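Local coordinates for hypothetical protein PH0250 (Pyrococcus horikoshii, PDB 2EKD) that is of unknown function but belongs to a family related to the P-loop NTPases and may resemble KaiC-like proteins, at residues I43-Y56 / L69-I83. Numbering follows the deposited sequence.
Sequences IVVDDILDTYYEFY and LENVQVIKMGGTKDI
V45 and D47 hydrogen-bond through their backbones to Q73, I75 and M77, making 44-48 and 73-77 neighbouring parallel strands, joined by a beta-alpha-beta crossover through helix 51-61 in a central sheet consistent with a P-loop NTPase-like fold. Five backbone hydrogen bonds form the ladder, from V45 N to Q73 O at one end to L49 N to M77 O at the other.

Toward the C-terminal ends of the strands a charged network forms, of D47, D50 and K76. K76, bent at its third and fourth torsions, curls so that NZ meets D50 OD1 at 2.9 Å, nearly along the C-O axis, with a weaker salt bridge to D47 OD2. The D50 carboxylate also receives a backbone N-H, K81 N coming from above the plane at OD1. Water 1 ties K76 NZ to D47 O, D50 N and G78 O.

Helix 51-61 lays its tyrosines over residues 69-83. K81 CG sits over the Y53 face, 3.8 Å from the centroid, while its NZ makes an off-centre cation-pi contact and bonds N142 of the second subunit. I83 CD1 lies over the Y56 ring, and its CG2 packs on Y52 CE2. With CG anti to the backbone N (chi1 -169°), Y52 touches V74 CG2 through CE2, and the ring carries its OH to L69 O, to which it donates at 2.7 Å, in the carbonyl plane. Y56 OH donates to E70 OE2 at 2.9 Å, from above the carboxylate plane.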
loop_
_atom_site.group_PDB
_atom_site.type_symbol
_atom_site.label_atom_id
_atom_site.label_comp_id
_atom_site.label_asym_id
_atom_site.label_seq_id
_atom_site.Cartn_x
_atom_site.Cartn_y
_atom_site.Cartn_z
ATOM N N ILE F 43 -15.886 40.068 -8.698
ATOM C CA ILE F 43 -15.347 38.877 -8.045
ATOM C C ILE F 43 -16.314 38.308 -7.006
ATOM O O ILE F 43 -16.820 39.039 -6.160
ATOM C CB ILE F 43 -14.029 39.184 -7.296
ATOM C CG1 ILE F 43 -12.935 39.634 -8.273
ATOM C CG2 ILE F 43 -13.589 37.951 -6.506
ATOM C CD1 ILE F 43 -12.425 38.544 -9.186
ATOM N N VAL F 44 -16.566 37.006 -7.071
ATOM C CA VAL F 44 -17.422 36.340 -6.098
ATOM C C VAL F 44 -16.696 35.081 -5.633
ATOM O O VAL F 44 -16.374 34.195 -6.431
ATOM C CB VAL F 44 -18.789 35.947 -6.681
ATOM C CG1 VAL F 44 -19.591 35.171 -5.640
ATOM C CG2 VAL F 44 -19.555 37.193 -7.087
ATOM N N VAL F 45 -16.434 35.015 -4.335
ATOM C CA VAL F 45 -15.732 33.887 -3.746
ATOM C C VAL F 45 -16.669 32.904 -3.037
ATOM O O VAL F 45 -17.536 33.303 -2.259
ATOM C CB VAL F 45 -14.683 34.382 -2.715
ATOM C CG1 VAL F 45 -13.995 33.197 -2.050
ATOM C CG2 VAL F 45 -13.662 35.291 -3.392
ATOM N N ASP F 46 -16.509 31.621 -3.333
ATOM C CA ASP F 46 -17.290 30.592 -2.660
ATOM C C ASP F 46 -16.326 30.081 -1.589
ATOM O O ASP F 46 -15.341 29.400 -1.887
ATOM C CB ASP F 46 -17.687 29.472 -3.623
ATOM C CG ASP F 46 -18.736 29.916 -4.623
ATOM O OD1 ASP F 46 -19.620 30.707 -4.236
ATOM O OD2 ASP F 46 -18.692 29.471 -5.788
ATOM N N ASP F 47 -16.607 30.450 -0.347
ATOM C CA ASP F 47 -15.759 30.097 0.781
ATOM C C ASP F 47 -16.227 28.849 1.526
ATOM O O ASP F 47 -17.188 28.884 2.301
ATOM C CB ASP F 47 -15.681 31.305 1.716
ATOM C CG ASP F 47 -14.851 31.047 2.946
ATOM O OD1 ASP F 47 -14.079 30.064 2.965
ATOM O OD2 ASP F 47 -14.967 31.850 3.895
ATOM N N ILE F 48 -15.540 27.739 1.276
ATOM C CA ILE F 48 -15.882 26.480 1.921
ATOM C C ILE F 48 -15.071 26.283 3.195
ATOM O O ILE F 48 -13.839 26.346 3.182
ATOM C CB ILE F 48 -15.625 25.272 0.989
ATOM C CG1 ILE F 48 -16.414 25.433 -0.314
ATOM C CG2 ILE F 48 -16.035 23.989 1.686
ATOM C CD1 ILE F 48 -16.011 24.445 -1.412
ATOM N N LEU F 49 -15.785 26.058 4.293
ATOM C CA LEU F 49 -15.180 25.819 5.598
ATOM C C LEU F 49 -14.076 26.788 6.009
ATOM O O LEU F 49 -12.986 26.375 6.399
ATOM C CB LEU F 49 -14.671 24.376 5.654
ATOM C CG LEU F 49 -15.817 23.355 5.657
ATOM C CD1 LEU F 49 -15.300 21.947 5.382
ATOM C CD2 LEU F 49 -16.537 23.428 7.011
ATOM N N ASP F 50 -14.376 28.081 5.927
ATOM C CA ASP F 50 -13.439 29.139 6.314
ATOM C C ASP F 50 -12.060 29.131 5.652
ATOM O O ASP F 50 -11.092 29.633 6.231
ATOM C CB ASP F 50 -13.243 29.148 7.837
ATOM C CG ASP F 50 -14.534 29.419 8.593
ATOM O OD1 ASP F 50 -15.366 30.217 8.102
ATOM O OD2 ASP F 50 -14.709 28.842 9.688
ATOM N N THR F 51 -11.965 28.585 4.442
ATOM C CA THR F 51 -10.685 28.560 3.750
ATOM C C THR F 51 -10.273 29.973 3.317
ATOM O O THR F 51 -9.085 30.290 3.264
ATOM C CB THR F 51 -10.744 27.624 2.521
ATOM O OG1 THR F 51 -11.136 26.313 2.953
ATOM C CG2 THR F 51 -9.380 27.541 1.832
ATOM N N TYR F 52 -11.253 30.827 3.029
ATOM C CA TYR F 52 -10.953 32.194 2.615
ATOM C C TYR F 52 -10.234 32.918 3.753
ATOM O O TYR F 52 -9.251 33.628 3.530
ATOM C CB TYR F 52 -12.241 32.924 2.223
ATOM C CG TYR F 52 -12.016 34.251 1.525
ATOM C CD1 TYR F 52 -10.953 34.423 0.638
ATOM C CD2 TYR F 52 -12.905 35.316 1.704
ATOM C CE1 TYR F 52 -10.783 35.618 -0.059
ATOM C CE2 TYR F 52 -12.745 36.519 1.011
ATOM C CZ TYR F 52 -11.683 36.659 0.128
ATOM O OH TYR F 52 -11.540 37.822 -0.594
ATOM N N TYR F 53 -10.713 32.717 4.976
ATOM C CA TYR F 53 -10.081 33.320 6.144
ATOM C C TYR F 53 -8.597 32.921 6.216
ATOM O O TYR F 53 -7.740 33.754 6.512
ATOM C CB TYR F 53 -10.794 32.873 7.429
ATOM C CG TYR F 53 -10.043 33.238 8.695
ATOM C CD1 TYR F 53 -10.026 34.552 9.170
ATOM C CD2 TYR F 53 -9.301 32.278 9.388
ATOM C CE1 TYR F 53 -9.285 34.902 10.301
ATOM C CE2 TYR F 53 -8.555 32.618 10.519
ATOM C CZ TYR F 53 -8.547 33.931 10.966
ATOM O OH TYR F 53 -7.758 34.281 12.043
ATOM N N GLU F 54 -8.299 31.648 5.948
ATOM C CA GLU F 54 -6.913 31.162 5.992
ATOM C C GLU F 54 -6.049 31.826 4.916
ATOM O O GLU F 54 -4.911 32.216 5.186
ATOM C CB GLU F 54 -6.868 29.636 5.834
ATOM C CG GLU F 54 -7.807 28.890 6.781
ATOM C CD GLU F 54 -7.724 27.371 6.655
ATOM O OE1 GLU F 54 -7.513 26.860 5.536
ATOM O OE2 GLU F 54 -7.889 26.682 7.684
ATOM N N PHE F 55 -6.582 31.955 3.700
ATOM C CA PHE F 55 -5.840 32.607 2.612
ATOM C C PHE F 55 -5.619 34.073 2.966
ATOM O O PHE F 55 -4.530 34.624 2.781
ATOM C CB PHE F 55 -6.616 32.527 1.289
ATOM C CG PHE F 55 -6.373 31.263 0.507
ATOM C CD1 PHE F 55 -6.558 30.018 1.089
ATOM C CD2 PHE F 55 -5.983 31.325 -0.827
ATOM C CE1 PHE F 55 -6.359 28.848 0.354
ATOM C CE2 PHE F 55 -5.783 30.163 -1.569
ATOM C CZ PHE F 55 -5.972 28.921 -0.974
ATOM N N TYR F 56 -6.673 34.696 3.479
ATOM C CA TYR F 56 -6.645 36.098 3.884
ATOM C C TYR F 56 -5.582 36.361 4.950
ATOM O O TYR F 56 -4.781 37.284 4.827
ATOM C CB TYR F 56 -8.023 36.481 4.425
ATOM C CG TYR F 56 -8.105 37.839 5.071
ATOM C CD1 TYR F 56 -8.299 38.985 4.308
ATOM C CD2 TYR F 56 -8.024 37.971 6.457
ATOM C CE1 TYR F 56 -8.422 40.229 4.906
ATOM C CE2 TYR F 56 -8.140 39.210 7.068
ATOM C CZ TYR F 56 -8.343 40.338 6.286
ATOM O OH TYR F 56 -8.477 41.567 6.889
ATOM N N LEU F 69 -9.631 42.024 -0.675
ATOM C CA LEU F 69 -10.222 40.745 -0.304
ATOM C C LEU F 69 -11.409 40.941 0.633
ATOM O O LEU F 69 -12.310 40.101 0.690
ATOM C CB LEU F 69 -9.182 39.850 0.370
ATOM C CG LEU F 69 -7.947 39.447 -0.440
ATOM C CD1 LEU F 69 -7.122 38.473 0.390
ATOM C CD2 LEU F 69 -8.354 38.801 -1.753
ATOM N N GLU F 70 -11.406 42.052 1.365
ATOM C CA GLU F 70 -12.481 42.349 2.306
ATOM C C GLU F 70 -13.718 42.916 1.617
ATOM O O GLU F 70 -14.827 42.808 2.135
ATOM C CB GLU F 70 -12.004 43.356 3.355
ATOM C CG GLU F 70 -10.960 42.838 4.315
ATOM C CD GLU F 70 -10.411 43.940 5.198
ATOM O OE1 GLU F 70 -11.215 44.755 5.701
ATOM O OE2 GLU F 70 -9.179 43.992 5.397
ATOM N N ASN F 71 -13.529 43.503 0.442
ATOM C CA ASN F 71 -14.640 44.120 -0.270
ATOM C C ASN F 71 -15.291 43.325 -1.396
ATOM O O ASN F 71 -16.148 43.852 -2.099
ATOM C CB ASN F 71 -14.204 45.490 -0.798
ATOM C CG ASN F 71 -13.782 46.425 0.318
ATOM O OD1 ASN F 71 -14.564 46.716 1.229
ATOM N ND2 ASN F 71 -12.543 46.897 0.258
ATOM N N VAL F 72 -14.903 42.066 -1.576
ATOM C CA VAL F 72 -15.519 41.264 -2.626
ATOM C C VAL F 72 -16.718 40.548 -2.026
ATOM O O VAL F 72 -16.823 40.433 -0.808
ATOM C CB VAL F 72 -14.543 40.212 -3.192
ATOM C CG1 VAL F 72 -13.300 40.900 -3.741
ATOM C CG2 VAL F 72 -14.175 39.204 -2.111
ATOM N N GLN F 73 -17.624 40.071 -2.875
ATOM C CA GLN F 73 -18.798 39.358 -2.392
ATOM C C GLN F 73 -18.421 37.901 -2.117
ATOM O O GLN F 73 -17.620 37.306 -2.840
ATOM C CB GLN F 73 -19.927 39.439 -3.422
ATOM C CG GLN F 73 -20.236 40.872 -3.871
ATOM C CD GLN F 73 -21.420 40.948 -4.817
ATOM O OE1 GLN F 73 -22.569 41.043 -4.385
ATOM N NE2 GLN F 73 -21.147 40.887 -6.113
ATOM N N VAL F 74 -19.006 37.332 -1.071
ATOM C CA VAL F 74 -18.701 35.966 -0.676
ATOM C C VAL F 74 -19.922 35.109 -0.355
ATOM O O VAL F 74 -20.874 35.568 0.271
ATOM C CB VAL F 74 -17.770 35.968 0.568
ATOM C CG1 VAL F 74 -17.523 34.542 1.050
ATOM C CG2 VAL F 74 -16.452 36.653 0.234
ATOM N N ILE F 75 -19.881 33.860 -0.805
ATOM C CA ILE F 75 -20.938 32.895 -0.532
ATOM C C ILE F 75 -20.272 31.847 0.353
ATOM O O ILE F 75 -19.438 31.064 -0.113
ATOM C CB ILE F 75 -21.449 32.210 -1.811
ATOM C CG1 ILE F 75 -22.112 33.241 -2.728
ATOM C CG2 ILE F 75 -22.448 31.105 -1.446
ATOM C CD1 ILE F 75 -22.685 32.645 -3.998
ATOM N N LYS F 76 -20.623 31.849 1.635
ATOM C CA LYS F 76 -20.035 30.912 2.580
ATOM C C LYS F 76 -20.724 29.561 2.578
ATOM O O LYS F 76 -21.945 29.477 2.536
ATOM C CB LYS F 76 -20.049 31.503 4.000
ATOM C CG LYS F 76 -19.099 32.683 4.182
ATOM C CD LYS F 76 -19.029 33.155 5.638
ATOM C CE LYS F 76 -18.419 32.108 6.574
ATOM N NZ LYS F 76 -16.957 31.897 6.340
HETATM N N MSE F 77 -19.921 28.505 2.604
HETATM C CA MSE F 77 -20.429 27.138 2.630
HETATM C C MSE F 77 -19.851 26.541 3.915
HETATM O O MSE F 77 -18.784 25.926 3.919
HETATM C CB MSE F 77 -19.962 26.390 1.373
HETATM C CG MSE F 77 -20.230 27.197 0.087
HETATM SE SE MSE F 77 -19.808 26.391 -1.474
HETATM C CE MSE F 77 -20.710 27.408 -2.643
ATOM N N GLY F 78 -20.571 26.756 5.013
ATOM C CA GLY F 78 -20.111 26.301 6.311
ATOM C C GLY F 78 -19.149 27.372 6.791
ATOM O O GLY F 78 -19.053 28.432 6.170
ATOM N N GLY F 79 -18.434 27.118 7.881
ATOM C CA GLY F 79 -17.487 28.104 8.367
ATOM C C GLY F 79 -18.004 29.000 9.477
ATOM O O GLY F 79 -19.206 29.095 9.710
ATOM N N THR F 80 -17.070 29.671 10.145
ATOM C CA THR F 80 -17.355 30.569 11.260
ATOM C C THR F 80 -16.707 31.946 11.077
ATOM O O THR F 80 -17.146 32.934 11.672
ATOM C CB THR F 80 -16.845 29.937 12.587
ATOM O OG1 THR F 80 -17.840 29.040 13.094
ATOM C CG2 THR F 80 -16.516 31.004 13.628
ATOM N N LYS F 81 -15.659 32.004 10.259
ATOM C CA LYS F 81 -14.946 33.252 10.021
ATOM C C LYS F 81 -15.454 34.045 8.827
ATOM O O LYS F 81 -15.309 33.629 7.675
ATOM C CB LYS F 81 -13.449 32.986 9.845
ATOM C CG LYS F 81 -12.712 32.651 11.127
ATOM C CD LYS F 81 -12.983 31.241 11.592
ATOM C CE LYS F 81 -12.236 30.959 12.884
ATOM N NZ LYS F 81 -10.796 31.325 12.771
ATOM N N ASP F 82 -16.033 35.204 9.116
ATOM C CA ASP F 82 -16.570 36.082 8.089
ATOM C C ASP F 82 -15.529 37.035 7.504
ATOM O O ASP F 82 -15.045 37.942 8.187
ATOM C CB ASP F 82 -17.731 36.894 8.664
ATOM C CG ASP F 82 -19.067 36.209 8.487
ATOM O OD1 ASP F 82 -19.114 34.961 8.519
ATOM O OD2 ASP F 82 -20.078 36.925 8.327
ATOM N N ILE F 83 -15.188 36.820 6.238
ATOM C CA ILE F 83 -14.239 37.670 5.527
ATOM C C ILE F 83 -14.911 38.078 4.222
ATOM O O ILE F 83 -15.434 37.229 3.496
ATOM C CB ILE F 83 -12.928 36.928 5.203
ATOM C CG1 ILE F 83 -12.219 36.524 6.500
ATOM C CG2 ILE F 83 -12.020 37.822 4.359
ATOM C CD1 ILE F 83 -11.745 37.706 7.344
HETATM O O HOH W 1 -16.959 29.198 4.997
HETATM O O HOH W 2 -16.288 34.548 4.364
#